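Local coordinates for protein extracellular subtilisin-like serine proteinase (PDB 1SH7) that probably cleaves peptide bonds as a calcium-dependent, cold-adapted serine endopeptidase of the subtilisin family, secreted by a psychrotrophic Vibrio, at residues A[8-11]-A[17-20]; A[150-155]-A[224-229]; A[203-206]-A[212-215]. One frame throughout, in Å; residues are numbered along the deposited sequence.

Interaction 1 (A[8-11]-A[17-20]); sequences LDRI and PLDR. With CA (calcium ion), chain E.
Asp9 and Arg20 bring helix 6-11 against the irregular loop 17-20, their CA atoms 5.7 Å apart, with Arg10 and Leu18 the next nearest pair. The carboxylate of Asp9, its CG anti to the backbone N (chi1 -172°), reaches across to the loop and binds both the metal and the loop backbone. Its OD2 binds the calcium ion at 2.4 Å and also accepts the N-H of Asp19 on the syn lone pair, a longish bond of 3.3 Å between N and OD2. Its OD1 takes the N-H of Arg20 at 2.8 Å, a bent bond that arrives from above the carboxylate plane. Asp19 supplies its own OD2 to the metal at 2.5 Å, and the two carboxylate planes lie only 21° apart. Asp9 OD2 and Asp19 OD2 are 2.8 Å from each other, both bound to the same ion. The carbonyl O of Asp9 and a water, which donates to Asp19 OD1, are further ligands; Asp12, Gln13 and Asn21 complete the shell. Beside the site, Leu18 lays CD2 against Arg10 CD at 3.7 Å, while the guanidinium of Arg10 turns to a salt bridge with Asp183. With the carboxylates of Asp9, Asp19 and Asp12 on one ion, calcium probably offsets much of their mutual repulsion, and it ties the helix to the following loop.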
loop_
_atom_site.group_PDB
_atom_site.type_symbol
_atom_site.label_atom_id
_atom_site.label_comp_id
_atom_site.label_asym_id
_atom_site.label_seq_id
_atom_site.Cartn_x
_atom_site.Cartn_y
_atom_site.Cartn_z
ATOM N N LEU A 8 9.721 -1.933 7.950
ATOM C CA LEU A 8 9.520 -3.355 8.128
ATOM C C LEU A 8 9.706 -3.733 9.598
ATOM O O LEU A 8 8.915 -4.492 10.172
ATOM C CB LEU A 8 10.504 -4.150 7.266
ATOM C CG LEU A 8 10.495 -3.958 5.751
ATOM C CD1 LEU A 8 11.516 -4.905 5.150
ATOM C CD2 LEU A 8 9.098 -4.155 5.174
ATOM N N ASP A 9 10.762 -3.189 10.192
ATOM C CA ASP A 9 11.105 -3.390 11.594
ATOM C C ASP A 9 9.929 -3.017 12.510
ATOM O O ASP A 9 9.615 -3.737 13.467
ATOM C CB ASP A 9 12.317 -2.530 11.946
ATOM C CG ASP A 9 12.873 -2.816 13.331
ATOM O OD1 ASP A 9 13.923 -2.196 13.669
ATOM O OD2 ASP A 9 12.361 -3.630 14.128
ATOM N N ARG A 10 9.276 -1.907 12.217
ATOM C CA ARG A 10 8.170 -1.436 13.034
ATOM C C ARG A 10 6.892 -2.300 13.010
ATOM O O ARG A 10 6.195 -2.373 14.008
ATOM C CB ARG A 10 7.742 -0.029 12.609
ATOM C CG ARG A 10 6.815 0.672 13.568
ATOM C CD ARG A 10 7.381 0.902 14.963
ATOM N NE ARG A 10 6.408 1.344 15.957
ATOM C CZ ARG A 10 5.599 0.549 16.679
ATOM N NH1 ARG A 10 4.792 1.091 17.583
ATOM N NH2 ARG A 10 5.630 -0.772 16.552
ATOM N N ILE A 11 6.565 -2.913 11.883
ATOM C CA ILE A 11 5.214 -3.427 11.696
ATOM C C ILE A 11 5.044 -4.826 12.268
ATOM O O ILE A 11 3.927 -5.267 12.376
ATOM C CB ILE A 11 4.780 -3.383 10.195
ATOM C CG1 ILE A 11 5.614 -4.355 9.371
ATOM C CG2 ILE A 11 4.816 -1.953 9.658
ATOM C CD1 ILE A 11 5.182 -4.462 7.974
ATOM N N PRO A 17 11.124 0.229 21.771
ATOM C CA PRO A 17 12.029 0.518 20.646
ATOM C C PRO A 17 12.037 -0.520 19.534
ATOM O O PRO A 17 11.644 -1.675 19.754
ATOM C CB PRO A 17 13.413 0.521 21.332
ATOM C CG PRO A 17 13.282 -0.501 22.396
ATOM C CD PRO A 17 11.862 -0.340 22.925
ATOM N N LEU A 18 12.498 -0.112 18.346
ATOM C CA LEU A 18 12.789 -1.020 17.236
ATOM C C LEU A 18 13.848 -2.049 17.611
ATOM O O LEU A 18 14.704 -1.785 18.445
ATOM C CB LEU A 18 13.272 -0.224 16.029
ATOM C CG LEU A 18 12.344 0.843 15.474
ATOM C CD1 LEU A 18 13.093 1.648 14.396
ATOM C CD2 LEU A 18 11.050 0.198 14.910
ATOM N N ASP A 19 13.782 -3.245 17.040
ATOM C CA ASP A 19 14.771 -4.291 17.351
ATOM C C ASP A 19 15.628 -4.720 16.165
ATOM O O ASP A 19 16.371 -5.710 16.247
ATOM C CB ASP A 19 14.088 -5.528 17.956
ATOM C CG ASP A 19 13.246 -6.279 16.945
ATOM O OD1 ASP A 19 12.736 -7.375 17.289
ATOM O OD2 ASP A 19 13.043 -5.842 15.773
ATOM N N ARG A 20 15.547 -3.948 15.085
ATOM C CA ARG A 20 16.275 -4.194 13.848
ATOM C C ARG A 20 15.936 -5.524 13.155
ATOM O O ARG A 20 16.700 -6.037 12.359
ATOM C CB ARG A 20 17.765 -4.047 14.112
ATOM C CG ARG A 20 18.117 -2.626 14.590
ATOM C CD ARG A 20 19.600 -2.439 14.798
ATOM N NE ARG A 20 20.073 -3.159 15.981
ATOM C CZ ARG A 20 20.984 -4.134 15.980
ATOM N NH1 ARG A 20 21.322 -4.713 17.136
ATOM N NH2 ARG A 20 21.558 -4.539 14.843
HETATM CA CA CA E . 10.889 -5.504 14.627
HETATM O O HOH W 1 10.664 -7.439 15.865
#

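Interaction 2 (A[150-155]-A[224-229]); sequences SFMLAA and PHVAGV
Met152 projects from strand 150-154 toward helix 219-236 and meets it with two different parts of its side chain. The root of the chain touches Ala227: Met152 CG lies 3.7 Å from Ala227 CA and 3.8 Å from the CB of the same alanine, so the methylene rests against the helix backbone as much as against the methyl. Further out, the sulfur meets a valine, with Met152 SD 3.6 Å from Val226 CG1. The side chains of Met152 and Val226 run obliquely to one another, and one branch of the valine does the touching. That branch, CG1, stands anti to the backbone N of Val226 (chi1 -175°), which turns it to the sulfur. Met152 does not run straight out: bends at chi2 (-66°) and chi3 bring SD to Val226 and turn its terminal methyl, CE, back toward the strand, near Ser150. All three residues are buried and the contact is wholly apolar, joining neighbouring elements through van der Waals packing alone. With a small alanine at the contact, Met152 CA and Ala227 CA are 6.0 Å apart. Around this point Met152 also packs on Val174 of the next strand, Val226 on Val176 and on Leu249 of helix 242-252, and Ala227 on Ile78 of helix 70-79. Beyond Met152 the same strand leads to Ala154, which lines the pocket holding phenylmethanesulfonic acid. A helix lying on an inner strand of the seven-stranded parallel sheet, close to the centre of the chain, belongs to the alpha/beta core of the subtilase fold.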
loop_
_atom_site.group_PDB
_atom_site.type_symbol
_atom_site.label_atom_id
_atom_site.label_comp_id
_atom_site.label_asym_id
_atom_site.label_seq_id
_atom_site.Cartn_x
_atom_site.Cartn_y
_atom_site.Cartn_z
ATOM N N SER A 150 -9.560 -6.130 -2.548
ATOM C CA SER A 150 -9.309 -5.079 -1.552
ATOM C C SER A 150 -8.409 -3.973 -2.155
ATOM O O SER A 150 -7.489 -4.275 -2.913
ATOM C CB SER A 150 -8.607 -5.666 -0.318
ATOM O OG SER A 150 -9.482 -6.505 0.417
ATOM N N PHE A 151 -8.684 -2.711 -1.808
ATOM C CA PHE A 151 -7.948 -1.586 -2.317
ATOM C C PHE A 151 -7.334 -0.794 -1.164
ATOM O O PHE A 151 -8.078 -0.331 -0.271
ATOM C CB PHE A 151 -8.854 -0.659 -3.151
ATOM C CG PHE A 151 -8.908 -1.009 -4.628
ATOM C CD1 PHE A 151 -9.480 -2.200 -5.044
ATOM C CD2 PHE A 151 -8.374 -0.167 -5.567
ATOM C CE1 PHE A 151 -9.508 -2.571 -6.351
ATOM C CE2 PHE A 151 -8.405 -0.487 -6.889
ATOM C CZ PHE A 151 -8.986 -1.703 -7.307
ATOM N N MET A 152 -6.006 -0.652 -1.205
ATOM C CA MET A 152 -5.235 0.191 -0.287
ATOM C C MET A 152 -4.989 1.558 -0.963
ATOM O O MET A 152 -4.532 1.605 -2.081
ATOM C CB MET A 152 -3.913 -0.474 0.071
ATOM C CG MET A 152 -4.000 -1.979 0.415
ATOM S SD MET A 152 -4.917 -2.306 1.884
ATOM C CE MET A 152 -6.426 -2.941 1.227
ATOM N N LEU A 153 -5.314 2.651 -0.272
ATOM C CA LEU A 153 -5.364 4.006 -0.842
ATOM C C LEU A 153 -4.536 4.982 -0.004
ATOM O O LEU A 153 -4.667 4.983 1.206
ATOM C CB LEU A 153 -6.827 4.502 -0.861
ATOM C CG LEU A 153 -7.839 3.510 -1.437
ATOM C CD1 LEU A 153 -9.273 4.015 -1.202
ATOM C CD2 LEU A 153 -7.583 3.241 -2.892
ATOM N N ALA A 154 -3.689 5.818 -0.632
ATOM C CA ALA A 154 -2.927 6.802 0.105
ATOM C C ALA A 154 -3.826 7.933 0.585
ATOM O O ALA A 154 -4.673 8.429 -0.162
ATOM C CB ALA A 154 -1.823 7.335 -0.728
ATOM N N ALA A 155 -3.627 8.358 1.828
ATOM C CA ALA A 155 -4.457 9.431 2.413
ATOM C C ALA A 155 -4.176 10.806 1.774
ATOM O O ALA A 155 -5.088 11.633 1.686
ATOM C CB ALA A 155 -4.247 9.526 3.911
ATOM N N PRO A 224 1.782 0.884 0.578
ATOM C CA PRO A 224 2.294 -0.444 0.234
ATOM C C PRO A 224 2.729 -1.290 1.413
ATOM O O PRO A 224 2.674 -2.491 1.257
ATOM C CB PRO A 224 3.421 -0.154 -0.776
ATOM C CG PRO A 224 3.796 1.333 -0.550
ATOM C CD PRO A 224 2.521 1.946 -0.127
ATOM N N HIS A 225 3.082 -0.702 2.562
ATOM C CA HIS A 225 3.263 -1.494 3.773
ATOM C C HIS A 225 1.956 -2.243 4.061
ATOM O O HIS A 225 1.985 -3.449 4.368
ATOM C CB HIS A 225 3.692 -0.646 4.983
ATOM C CG HIS A 225 5.130 -0.194 4.943
ATOM N ND1 HIS A 225 5.517 0.973 4.323
ATOM C CD2 HIS A 225 6.254 -0.718 5.489
ATOM C CE1 HIS A 225 6.827 1.135 4.448
ATOM N NE2 HIS A 225 7.300 0.115 5.150
ATOM N N VAL A 226 0.840 -1.531 3.959
ATOM C CA VAL A 226 -0.470 -2.091 4.221
ATOM C C VAL A 226 -0.833 -3.126 3.133
ATOM O O VAL A 226 -1.324 -4.206 3.452
ATOM C CB VAL A 226 -1.580 -0.997 4.355
ATOM C CG1 VAL A 226 -2.916 -1.628 4.761
ATOM C CG2 VAL A 226 -1.209 0.086 5.361
ATOM N N ALA A 227 -0.572 -2.826 1.863
ATOM C CA ALA A 227 -0.826 -3.792 0.799
ATOM C C ALA A 227 0.014 -5.055 0.975
ATOM O O ALA A 227 -0.443 -6.158 0.699
ATOM C CB ALA A 227 -0.540 -3.191 -0.528
ATOM N N GLY A 228 1.263 -4.863 1.404
ATOM C CA GLY A 228 2.166 -5.953 1.725
ATOM C C GLY A 228 1.549 -6.852 2.781
ATOM O O GLY A 228 1.517 -8.077 2.635
ATOM N N VAL A 229 1.017 -6.249 3.828
ATOM C CA VAL A 229 0.431 -7.016 4.919
ATOM C C VAL A 229 -0.901 -7.697 4.496
ATOM O O VAL A 229 -1.162 -8.849 4.864
ATOM C CB VAL A 229 0.253 -6.130 6.174
ATOM C CG1 VAL A 229 -0.600 -6.829 7.217
ATOM C CG2 VAL A 229 1.617 -5.776 6.778
#

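Interaction 3 (A[203-206]-A[212-215]); sequences QIKS and GYKT
Strands 204-207 and 213-216 form a two-stranded antiparallel beta hairpin, which in this subtilase follows the last strand of the large parallel sheet and leads into helix 219-236. Within the short segments the strand axes approach to 4.8 Å and run 171° apart. Ser206 and Lys214 are a hydrogen-bonded pair: Ser206 N donates to Lys214 O at 3.1 Å, and Lys214 N returns a bond to Ser206 O at 3.0 Å. Lys205 and Thr215 are the adjoining non-hydrogen-bonded pair, their CA atoms drawn in to 4.1 Å. CA-H...O contacts add to the pairing, among them Thr215 CA to Ile204 O at 3.3 Å. On the face carrying Lys205 and Thr215, the two side chains cross obliquely, and Thr215 OG1 lies 3.6 Å from Lys205 CB. The lysine is extended along its whole length, with CG anti to the backbone N (chi1 -172°). It therefore runs past Thr215 toward the root of Tyr213, and its NZ goes on to bond with Tyr83 OH. Thr215 turns its methyl the other way, over the backbone of Gln203. Ser206 points to the other face, where its OG bonds to the carbonyl of His73. There Ser206 packs on Thr77 of helix 70-79, as does Ile204, which also reaches Met221 and His225 of helix 219-236, so the hairpin is fastened onto both helices. The tyrosine hydroxyl is held by Glu45, and His44 meets the ring edge-to-face. At the hairpin itself, Ser206 O sits at the edge of the Tyr213 ring, near its plane, 3.6 Å from CD1.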
loop_
_atom_site.group_PDB
_atom_site.type_symbol
_atom_site.label_atom_id
_atom_site.label_comp_id
_atom_site.label_asym_id
_atom_site.label_seq_id
_atom_site.Cartn_x
_atom_site.Cartn_y
_atom_site.Cartn_z
ATOM N N GLN A 203 10.868 8.451 5.260
ATOM C CA GLN A 203 12.212 7.919 5.041
ATOM C C GLN A 203 12.188 6.447 4.798
ATOM O O GLN A 203 12.765 5.647 5.562
ATOM C CB GLN A 203 13.104 8.274 6.212
ATOM C CG GLN A 203 13.446 9.700 6.177
ATOM C CD GLN A 203 13.122 10.387 7.434
ATOM O OE1 GLN A 203 13.831 10.205 8.441
ATOM N NE2 GLN A 203 12.050 11.182 7.414
ATOM N N ILE A 204 11.485 6.068 3.742
ATOM C CA ILE A 204 11.381 4.655 3.374
ATOM C C ILE A 204 12.294 4.302 2.200
ATOM O O ILE A 204 12.155 4.864 1.089
ATOM C CB ILE A 204 9.904 4.270 2.976
ATOM C CG1 ILE A 204 8.910 4.571 4.113
ATOM C CG2 ILE A 204 9.818 2.820 2.565
ATOM C CD1 ILE A 204 9.195 3.892 5.419
ATOM N N LYS A 205 13.188 3.352 2.427
ATOM C CA LYS A 205 14.095 2.883 1.376
ATOM C C LYS A 205 13.441 1.780 0.548
ATOM O O LYS A 205 12.958 0.796 1.091
ATOM C CB LYS A 205 15.390 2.349 1.944
ATOM C CG LYS A 205 16.421 2.032 0.861
ATOM C CD LYS A 205 17.692 1.484 1.469
ATOM C CE LYS A 205 18.691 1.201 0.367
ATOM N NZ LYS A 205 19.981 0.890 0.971
ATOM N N SER A 206 13.527 1.899 -0.771
ATOM C CA SER A 206 13.007 0.841 -1.658
ATOM C C SER A 206 13.591 0.952 -3.063
ATOM O O SER A 206 14.356 1.862 -3.358
ATOM C CB SER A 206 11.477 0.920 -1.726
ATOM O OG SER A 206 10.898 -0.248 -2.262
ATOM N N GLY A 212 18.494 0.863 -9.177
ATOM C CA GLY A 212 19.072 1.116 -7.871
ATOM C C GLY A 212 17.978 1.320 -6.807
ATOM O O GLY A 212 16.907 0.658 -6.842
ATOM N N TYR A 213 18.223 2.234 -5.880
ATOM C CA TYR A 213 17.339 2.464 -4.730
ATOM C C TYR A 213 17.170 3.934 -4.449
ATOM O O TYR A 213 17.914 4.758 -4.946
ATOM C CB TYR A 213 17.857 1.728 -3.487
ATOM C CG TYR A 213 17.984 0.242 -3.748
ATOM C CD1 TYR A 213 16.929 -0.598 -3.536
ATOM C CD2 TYR A 213 19.164 -0.308 -4.254
ATOM C CE1 TYR A 213 17.015 -1.956 -3.819
ATOM C CE2 TYR A 213 19.262 -1.661 -4.538
ATOM C CZ TYR A 213 18.175 -2.477 -4.338
ATOM O OH TYR A 213 18.196 -3.810 -4.598
ATOM N N LYS A 214 16.140 4.268 -3.676
ATOM C CA LYS A 214 15.869 5.652 -3.280
ATOM C C LYS A 214 15.112 5.630 -1.963
ATOM O O LYS A 214 14.402 4.681 -1.668
ATOM C CB LYS A 214 15.046 6.382 -4.335
ATOM C CG LYS A 214 15.182 7.909 -4.272
ATOM C CD LYS A 214 14.407 8.580 -5.411
ATOM C CE LYS A 214 14.728 10.075 -5.593
ATOM N NZ LYS A 214 13.560 10.949 -5.299
ATOM N N THR A 215 15.344 6.640 -1.153
ATOM C CA THR A 215 14.681 6.781 0.138
ATOM C C THR A 215 13.757 7.990 0.031
ATOM O O THR A 215 14.198 9.124 -0.205
ATOM C CB THR A 215 15.719 6.957 1.254
ATOM O OG1 THR A 215 16.527 5.763 1.355
ATOM C CG2 THR A 215 15.018 7.072 2.587
#

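Along the chain, interaction 1 closes first, near the N-terminus; interaction 3 is then nested inside the long loop closed by interaction 2. Their centres lie 17 to 19 Å apart, with interaction 2 near the middle of the molecule and the other two further out. Helix 219-236 connects all three: Val229 CG2 packs on Ile11 CD1 of interaction 1 at 4.0 Å, and His225 CE1 meets Ile204 CD1 of interaction 3 at 3.8 Å. Interactions 1 and 3 do not touch each other. One helix, with the predicted catalytic Ser220 in its first turn, thus contacts the central sheet, the N-terminal helix that carries calcium ligands, and the hairpin that comes just before it in the chain.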